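Side-chain contacts in periplasmic binding protein (Veillonella parvula, PDB 4N01), which probably binds a solute such as an iron-siderophore, haem or vitamin B12 in the periplasm and hands it to an ABC importer: residues G81-M86 against Y104-V109; F212-E217 against E287-N292; A270-S275 against D279-Q284. One frame throughout, in Å; residues are numbered along the deposited sequence.

Contact 1 of 3, residues G81-M86 against Y104-V109; sequences GLDDKM and YDKVKV
Val107, in the loop leading into strand 109-111, packs against Asp83 and Met86 at the turn that feeds strand 86-90, which runs parallel to and next to strand 109-111 in the five-stranded sheet. The isopropyl group straddles the two residues. Methyl CG1 of Val107 lies 3.8 Å from CB of Met86, a residue modelled as selenomethionine, while methyl CG2 of Val107 reaches CB of Asp83 at 3.7 Å. A chi1 of -176° turns CG1 to Met86 and leaves CG2 against Asp83, where it also borders Met86 CB. On the outer side, the extended chain of Lys106 crosses the Asp83 carboxylate obliquely, so that Lys106 CD comes within 3.8 Å of Asp83 OD2. This approach uses methylenes; Lys106 NZ remains 4.8 Å from Asp83 OD1, and any attraction between the charges probably acts without direct contact. The topology is that of a beta-alpha-beta unit, in which strand 86-90 passes through helix 101-104 to strand 109-111, and the contact lies at the N-terminal entrance to both strands. Each approach is tightly turned. Helix 71-79 is followed by a Schellman motif at Gly81 and then by 3-10 residues that present Asp83, whereas a type I turn from Tyr104 to Val107 carries the opposing methyls, closed by Val107 N to Tyr104 O at 3.2 Å. Beyond the valine, water 1 joins the two backbones, donating to Met86 O at 2.8 Å and accepting from Lys108 N at 2.9 Å. The Met86 side chain rests on Met77 and Leu78 of helix 71-79.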
# COMPACT_ATOMS: atom_id res chain seq x y z
N GLY A 81 2.00 -16.45 6.23
CA GLY A 81 1.74 -17.40 7.30
C GLY A 81 2.64 -17.25 8.51
O GLY A 81 2.94 -18.22 9.19
N LEU A 82 3.06 -16.01 8.79
CA LEU A 82 4.11 -15.78 9.78
C LEU A 82 3.64 -15.40 11.19
O LEU A 82 4.44 -14.92 11.98
CB LEU A 82 5.08 -14.71 9.26
CG LEU A 82 5.84 -15.15 8.00
CD1 LEU A 82 6.71 -14.01 7.50
CD2 LEU A 82 6.68 -16.41 8.27
N ASP A 83 2.37 -15.62 11.52
CA ASP A 83 1.89 -15.17 12.83
C ASP A 83 2.65 -15.77 14.01
O ASP A 83 2.82 -15.12 15.04
CB ASP A 83 0.37 -15.37 12.99
CG ASP A 83 -0.03 -16.83 13.08
OD1 ASP A 83 -0.48 -17.39 12.07
OD2 ASP A 83 0.10 -17.43 14.17
N ASP A 84 3.14 -17.00 13.87
CA ASP A 84 3.90 -17.63 14.95
C ASP A 84 5.24 -16.95 15.22
O ASP A 84 5.82 -17.10 16.31
CB ASP A 84 4.13 -19.12 14.68
CG ASP A 84 4.93 -19.79 15.79
OD1 ASP A 84 4.49 -19.74 16.97
OD2 ASP A 84 6.01 -20.36 15.50
N LYS A 85 5.74 -16.19 14.24
CA LYS A 85 7.02 -15.50 14.38
C LYS A 85 6.85 -14.04 14.81
O LYS A 85 7.84 -13.30 14.89
CB LYS A 85 7.79 -15.56 13.06
CG LYS A 85 8.01 -16.97 12.53
CD LYS A 85 8.87 -17.78 13.49
CE LYS A 85 9.03 -19.22 13.01
NZ LYS A 85 10.32 -19.47 12.32
N MSE A 86 5.61 -13.63 15.06
CA MSE A 86 5.30 -12.22 15.29
C MSE A 86 5.06 -11.90 16.76
O MSE A 86 4.21 -12.51 17.42
CB MSE A 86 4.12 -11.78 14.42
CG MSE A 86 4.45 -11.95 12.95
SE MSE A 86 2.97 -11.70 11.74
CE MSE A 86 2.66 -9.81 12.11
N TYR A 104 -4.46 -12.52 12.02
CA TYR A 104 -4.26 -11.26 12.74
C TYR A 104 -4.63 -11.39 14.20
O TYR A 104 -3.94 -10.83 15.06
CB TYR A 104 -5.10 -10.14 12.11
CG TYR A 104 -4.98 -8.80 12.81
CD1 TYR A 104 -3.93 -7.94 12.53
CD2 TYR A 104 -5.95 -8.38 13.72
CE1 TYR A 104 -3.83 -6.70 13.16
CE2 TYR A 104 -5.86 -7.15 14.36
CZ TYR A 104 -4.79 -6.31 14.07
OH TYR A 104 -4.70 -5.09 14.69
N ASP A 105 -5.72 -12.11 14.48
CA ASP A 105 -6.22 -12.26 15.84
C ASP A 105 -5.27 -13.05 16.74
O ASP A 105 -5.49 -13.13 17.95
CB ASP A 105 -7.60 -12.93 15.84
CG ASP A 105 -8.69 -12.01 15.33
OD1 ASP A 105 -8.42 -10.81 15.15
OD2 ASP A 105 -9.83 -12.49 15.12
N LYS A 106 -4.23 -13.63 16.17
CA LYS A 106 -3.31 -14.45 16.96
C LYS A 106 -2.11 -13.64 17.46
O LYS A 106 -1.35 -14.10 18.34
CB LYS A 106 -2.86 -15.66 16.14
CG LYS A 106 -4.01 -16.60 15.80
CD LYS A 106 -3.54 -17.80 15.00
CE LYS A 106 -4.72 -18.68 14.61
NZ LYS A 106 -4.32 -19.82 13.73
N VAL A 107 -1.94 -12.44 16.91
CA VAL A 107 -0.77 -11.62 17.20
C VAL A 107 -1.11 -10.46 18.13
O VAL A 107 -2.11 -9.76 17.95
CB VAL A 107 -0.15 -11.06 15.90
CG1 VAL A 107 1.12 -10.28 16.22
CG2 VAL A 107 0.16 -12.21 14.95
N LYS A 108 -0.26 -10.26 19.14
CA LYS A 108 -0.42 -9.17 20.10
C LYS A 108 -0.42 -7.79 19.42
O LYS A 108 0.44 -7.50 18.59
CB LYS A 108 0.71 -9.24 21.13
CG LYS A 108 0.68 -8.17 22.22
CD LYS A 108 1.85 -8.39 23.18
CE LYS A 108 1.82 -7.43 24.35
NZ LYS A 108 0.63 -7.62 25.22
N VAL A 109 -1.41 -6.97 19.76
CA VAL A 109 -1.47 -5.59 19.29
C VAL A 109 -0.77 -4.67 20.29
O VAL A 109 -1.19 -4.57 21.44
CB VAL A 109 -2.92 -5.15 19.10
CG1 VAL A 109 -2.98 -3.67 18.72
CG2 VAL A 109 -3.59 -6.02 18.04
O HOH W 1 2.15 -11.84 19.19

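Contact 2 of 3, residues F212-E217 against E287-N292; sequences FIYDSE and EKIKAN
Lys288 and Glu217 form a salt bridge at the outer margin of the contact, with Lys288 NZ donating to Glu217 OE2 over 2.7 Å. The ammonium group comes from above the carboxylate, 65° out of its plane; the lysine chain, bent at chi2 (72°) and again at chi4, brings NZ over the carboxylate. Lys288 CG also lies 3.7 Å from Glu217 OE1, which brings aliphatic carbon against the same carboxylate. Deeper in, Ile289 covers one face of the Tyr214 ring. Its CD1 methyl lies 4.0 Å from the ring centroid and 10° off the normal, a CH-pi contact centred on the aromatic system, while Ser216 O lies over the opposite face, offset toward the rim. The glutamate is held in turn by Tyr214, whose OH donates to Glu217 OE1 at 2.7 Å, arriving on the anti side of that oxygen and linking the aromatic contact to the ionic one. Water 2 donates to Glu217 OE1, also at 2.7 Å, and accepts from Asn292 ND2 at 3.0 Å. The two oxygens of Glu217 therefore have separate duties: OE2 takes the lysine, and OE1 takes the phenol and the water that leads to Asn292, just past the helix. Further out, Tyr214 has backbone bonds to Ile268 and Ala270 of the adjacent strand, and Ile289 also packs on Ile267 and Ile269. Trp256 lies against both Glu217 and Asn292. An amphipathic helix thus lies on a parallel sheet, with isoleucine inward and lysine at the margin, as in the alpha/beta lobes of periplasmic binding proteins.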
# COMPACT_ATOMS: atom_id res chain seq x y z
N PHE A 212 -8.28 10.08 -12.05
CA PHE A 212 -7.76 11.00 -11.05
C PHE A 212 -8.02 10.37 -9.69
O PHE A 212 -9.12 9.90 -9.41
CB PHE A 212 -8.47 12.35 -11.16
CG PHE A 212 -8.18 13.29 -10.02
CD1 PHE A 212 -6.92 13.88 -9.89
CD2 PHE A 212 -9.15 13.60 -9.09
CE1 PHE A 212 -6.65 14.75 -8.84
CE2 PHE A 212 -8.89 14.48 -8.04
CZ PHE A 212 -7.64 15.05 -7.91
N ILE A 213 -6.99 10.31 -8.86
CA ILE A 213 -7.15 9.75 -7.52
C ILE A 213 -7.42 10.88 -6.51
O ILE A 213 -6.60 11.79 -6.35
CB ILE A 213 -5.91 8.95 -7.08
CG1 ILE A 213 -5.71 7.75 -8.01
CG2 ILE A 213 -6.10 8.48 -5.65
CD1 ILE A 213 -4.82 8.04 -9.18
N TYR A 214 -8.55 10.79 -5.83
CA TYR A 214 -8.96 11.82 -4.88
C TYR A 214 -8.85 11.22 -3.48
O TYR A 214 -9.68 10.39 -3.08
CB TYR A 214 -10.39 12.27 -5.20
CG TYR A 214 -11.03 13.28 -4.25
CD1 TYR A 214 -11.00 14.64 -4.53
CD2 TYR A 214 -11.69 12.87 -3.10
CE1 TYR A 214 -11.61 15.56 -3.69
CE2 TYR A 214 -12.29 13.78 -2.25
CZ TYR A 214 -12.24 15.12 -2.55
OH TYR A 214 -12.85 16.02 -1.70
N ASP A 215 -7.82 11.61 -2.74
CA ASP A 215 -7.66 11.11 -1.38
C ASP A 215 -8.53 11.90 -0.42
O ASP A 215 -9.24 11.33 0.42
CB ASP A 215 -6.21 11.22 -0.93
CG ASP A 215 -6.03 10.78 0.51
OD1 ASP A 215 -5.74 9.58 0.73
OD2 ASP A 215 -6.19 11.62 1.42
N SER A 216 -8.45 13.22 -0.55
CA SER A 216 -9.14 14.13 0.34
C SER A 216 -8.94 15.53 -0.21
O SER A 216 -8.24 15.72 -1.21
CB SER A 216 -8.56 14.04 1.75
OG SER A 216 -7.16 14.24 1.73
N GLU A 217 -9.55 16.53 0.42
CA GLU A 217 -9.28 17.90 0.03
C GLU A 217 -9.26 18.82 1.23
O GLU A 217 -9.92 18.55 2.24
CB GLU A 217 -10.30 18.40 -1.01
CG GLU A 217 -11.71 18.63 -0.47
CD GLU A 217 -12.64 19.28 -1.49
OE1 GLU A 217 -12.94 18.64 -2.53
OE2 GLU A 217 -13.06 20.43 -1.27
N GLU A 287 -20.41 13.84 -2.95
CA GLU A 287 -21.28 15.00 -2.85
C GLU A 287 -20.48 16.30 -2.80
O GLU A 287 -20.94 17.34 -3.28
CB GLU A 287 -22.23 14.88 -1.65
CG GLU A 287 -23.29 13.78 -1.83
CD GLU A 287 -24.07 13.90 -3.14
OE1 GLU A 287 -24.69 14.96 -3.38
OE2 GLU A 287 -24.06 12.93 -3.94
N LYS A 288 -19.27 16.23 -2.23
CA LYS A 288 -18.39 17.39 -2.14
C LYS A 288 -17.91 17.78 -3.53
O LYS A 288 -17.79 18.97 -3.86
CB LYS A 288 -17.18 17.07 -1.24
CG LYS A 288 -16.28 18.25 -0.89
CD LYS A 288 -16.97 19.20 0.09
CE LYS A 288 -16.12 20.45 0.36
NZ LYS A 288 -14.75 20.09 0.79
N ILE A 289 -17.65 16.77 -4.36
CA ILE A 289 -17.18 17.00 -5.72
C ILE A 289 -18.33 17.54 -6.58
O ILE A 289 -18.17 18.53 -7.31
CB ILE A 289 -16.57 15.72 -6.33
CG1 ILE A 289 -15.23 15.40 -5.63
CG2 ILE A 289 -16.36 15.85 -7.83
CD1 ILE A 289 -14.68 14.02 -6.00
N LYS A 290 -19.50 16.92 -6.47
CA LYS A 290 -20.67 17.35 -7.23
C LYS A 290 -21.08 18.77 -6.91
O LYS A 290 -21.63 19.46 -7.76
CB LYS A 290 -21.87 16.44 -6.93
CG LYS A 290 -21.78 15.03 -7.50
CD LYS A 290 -23.04 14.28 -7.08
CE LYS A 290 -23.27 13.01 -7.88
NZ LYS A 290 -24.66 12.52 -7.64
N ALA A 291 -20.82 19.21 -5.69
CA ALA A 291 -21.29 20.52 -5.23
C ALA A 291 -20.33 21.65 -5.62
O ALA A 291 -20.62 22.82 -5.39
CB ALA A 291 -21.50 20.51 -3.73
N ASN A 292 -19.20 21.28 -6.21
CA ASN A 292 -18.17 22.24 -6.62
C ASN A 292 -18.42 22.69 -8.07
O ASN A 292 -18.21 21.92 -9.01
CB ASN A 292 -16.79 21.60 -6.48
CG ASN A 292 -15.65 22.60 -6.66
OD1 ASN A 292 -15.80 23.63 -7.32
ND2 ASN A 292 -14.51 22.28 -6.07
O HOH W 2 -14.62 20.01 -4.18

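Contact 3 of 3, residues A270-S275 against D279-Q284; sequences ADYGNS and DDDFQQ
Asp281 reaches back from the first turn of helix 280-290 to the preceding loop, where its OD2 accepts from Tyr272 N at 2.8 Å. The bond is nearly straight, 173° at the hydrogen, and arrives on the anti side of the oxygen, 33° out of the carboxylate plane. Lys285 NZ forms a salt bridge with the same Asp281 OD2 and also donates to Ala270 O. Asp271 returns the exchange. A chi1 of -177° swings its carboxylate away from its own backbone N and toward the helix start, where Asp271 OD1 takes a weak bond from Phe282 N at 3.3 Å, alongside a salt bridge from Arg308. Asp271 OD2 accepts from Gly273 N at 2.8 Å, closing an Asx turn, and water 3 lies 2.9 Å from this oxygen while accepting from Asp281 N at 2.9 Å. Asp279, at the N-cap, makes no capping bond; its OD2 instead accepts from Gln283 NE2. Asp271 OD2 and Asp281 OD2 are only 4.4 Å apart, but Arg308, Lys285 and the amino end of the helix would probably offset the repulsion, consistent with both aspartates being ionised.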
# COMPACT_ATOMS: atom_id res chain seq x y z
N ALA A 270 -10.61 7.58 -2.29
CA ALA A 270 -10.22 6.79 -1.12
C ALA A 270 -11.26 6.93 -0.00
O ALA A 270 -11.57 8.04 0.43
CB ALA A 270 -8.83 7.19 -0.62
N ASP A 271 -11.78 5.81 0.47
CA ASP A 271 -12.78 5.80 1.54
C ASP A 271 -12.09 5.52 2.88
O ASP A 271 -11.50 4.45 3.08
CB ASP A 271 -13.85 4.75 1.21
CG ASP A 271 -14.98 4.70 2.24
OD1 ASP A 271 -16.16 4.68 1.83
OD2 ASP A 271 -14.70 4.66 3.45
N TYR A 272 -12.18 6.47 3.81
CA TYR A 272 -11.52 6.34 5.12
C TYR A 272 -12.47 5.93 6.25
O TYR A 272 -12.28 6.33 7.40
CB TYR A 272 -10.79 7.65 5.49
CG TYR A 272 -9.48 7.85 4.75
CD1 TYR A 272 -8.29 7.34 5.27
CD2 TYR A 272 -9.42 8.53 3.54
CE1 TYR A 272 -7.08 7.51 4.61
CE2 TYR A 272 -8.21 8.70 2.87
CZ TYR A 272 -7.05 8.19 3.41
OH TYR A 272 -5.84 8.36 2.75
N GLY A 273 -13.47 5.11 5.93
CA GLY A 273 -14.44 4.67 6.92
C GLY A 273 -14.02 3.44 7.71
O GLY A 273 -13.01 2.81 7.39
N ASN A 274 -14.80 3.09 8.73
CA ASN A 274 -14.48 1.98 9.63
C ASN A 274 -14.86 0.60 9.11
O ASN A 274 -14.12 -0.37 9.29
CB ASN A 274 -15.15 2.19 10.99
CG ASN A 274 -14.99 3.60 11.51
OD1 ASN A 274 -14.15 4.37 11.02
ND2 ASN A 274 -15.78 3.96 12.52
N SER A 275 -16.01 0.52 8.46
CA SER A 275 -16.51 -0.75 7.92
C SER A 275 -16.65 -0.67 6.40
O SER A 275 -16.95 0.40 5.85
CB SER A 275 -17.85 -1.09 8.56
OG SER A 275 -18.64 -1.91 7.71
N ASP A 279 -20.14 3.05 3.19
CA ASP A 279 -19.44 3.89 2.23
C ASP A 279 -19.79 5.36 2.44
O ASP A 279 -19.79 6.15 1.50
CB ASP A 279 -19.73 3.44 0.78
CG ASP A 279 -21.16 3.72 0.35
OD1 ASP A 279 -22.04 3.86 1.23
OD2 ASP A 279 -21.40 3.81 -0.88
N ASP A 280 -20.10 5.73 3.69
CA ASP A 280 -20.48 7.11 3.99
C ASP A 280 -19.41 8.12 3.61
O ASP A 280 -19.72 9.17 3.06
CB ASP A 280 -20.82 7.27 5.47
CG ASP A 280 -21.98 6.40 5.90
OD1 ASP A 280 -22.78 5.98 5.03
OD2 ASP A 280 -22.08 6.13 7.12
N ASP A 281 -18.15 7.81 3.90
CA ASP A 281 -17.05 8.71 3.53
C ASP A 281 -16.97 8.87 2.01
O ASP A 281 -16.73 9.97 1.50
CB ASP A 281 -15.71 8.20 4.08
CG ASP A 281 -14.58 9.22 3.93
OD1 ASP A 281 -14.76 10.38 4.36
OD2 ASP A 281 -13.50 8.86 3.39
N PHE A 282 -17.16 7.77 1.30
CA PHE A 282 -17.12 7.76 -0.17
C PHE A 282 -18.23 8.67 -0.68
O PHE A 282 -18.00 9.54 -1.52
CB PHE A 282 -17.33 6.31 -0.65
CG PHE A 282 -17.47 6.15 -2.14
CD1 PHE A 282 -16.49 6.62 -3.00
CD2 PHE A 282 -18.56 5.48 -2.67
CE1 PHE A 282 -16.61 6.45 -4.39
CE2 PHE A 282 -18.70 5.31 -4.06
CZ PHE A 282 -17.72 5.79 -4.91
N GLN A 283 -19.43 8.48 -0.15
CA GLN A 283 -20.58 9.25 -0.62
C GLN A 283 -20.47 10.73 -0.30
O GLN A 283 -20.86 11.56 -1.11
CB GLN A 283 -21.89 8.70 -0.06
CG GLN A 283 -22.21 7.29 -0.53
CD GLN A 283 -22.38 7.20 -2.04
OE1 GLN A 283 -22.76 8.17 -2.69
NE2 GLN A 283 -22.12 6.02 -2.59
N GLN A 284 -19.96 11.06 0.88
CA GLN A 284 -19.75 12.46 1.24
C GLN A 284 -18.75 13.12 0.30
O GLN A 284 -18.91 14.30 -0.06
CB GLN A 284 -19.25 12.59 2.68
CG GLN A 284 -20.23 12.15 3.74
CD GLN A 284 -19.60 12.14 5.12
OE1 GLN A 284 -18.46 12.58 5.30
NE2 GLN A 284 -20.35 11.66 6.11
O HOH W 3 -17.15 5.33 4.91

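From the N terminus, contact 1 comes first and closes a short loop within the lobe built on the five-stranded sheet, at the entrance to strands 86-90 and 109-111. Helices 165-178 and 182-203 then precede the four-stranded sheet of the second lobe. Contact 2 closes a long loop there, from strand 209-214 to the end of helix 280-290; contact 3, between strand 266-270 and the start of that helix, is nested inside it. The two share the helix, their strands 209-214 and 266-270 are neighbours in the sheet, and Asp215 meets Tyr272 OH. Contact 1 remains separate, its centre about 37 Å from that of contact 2.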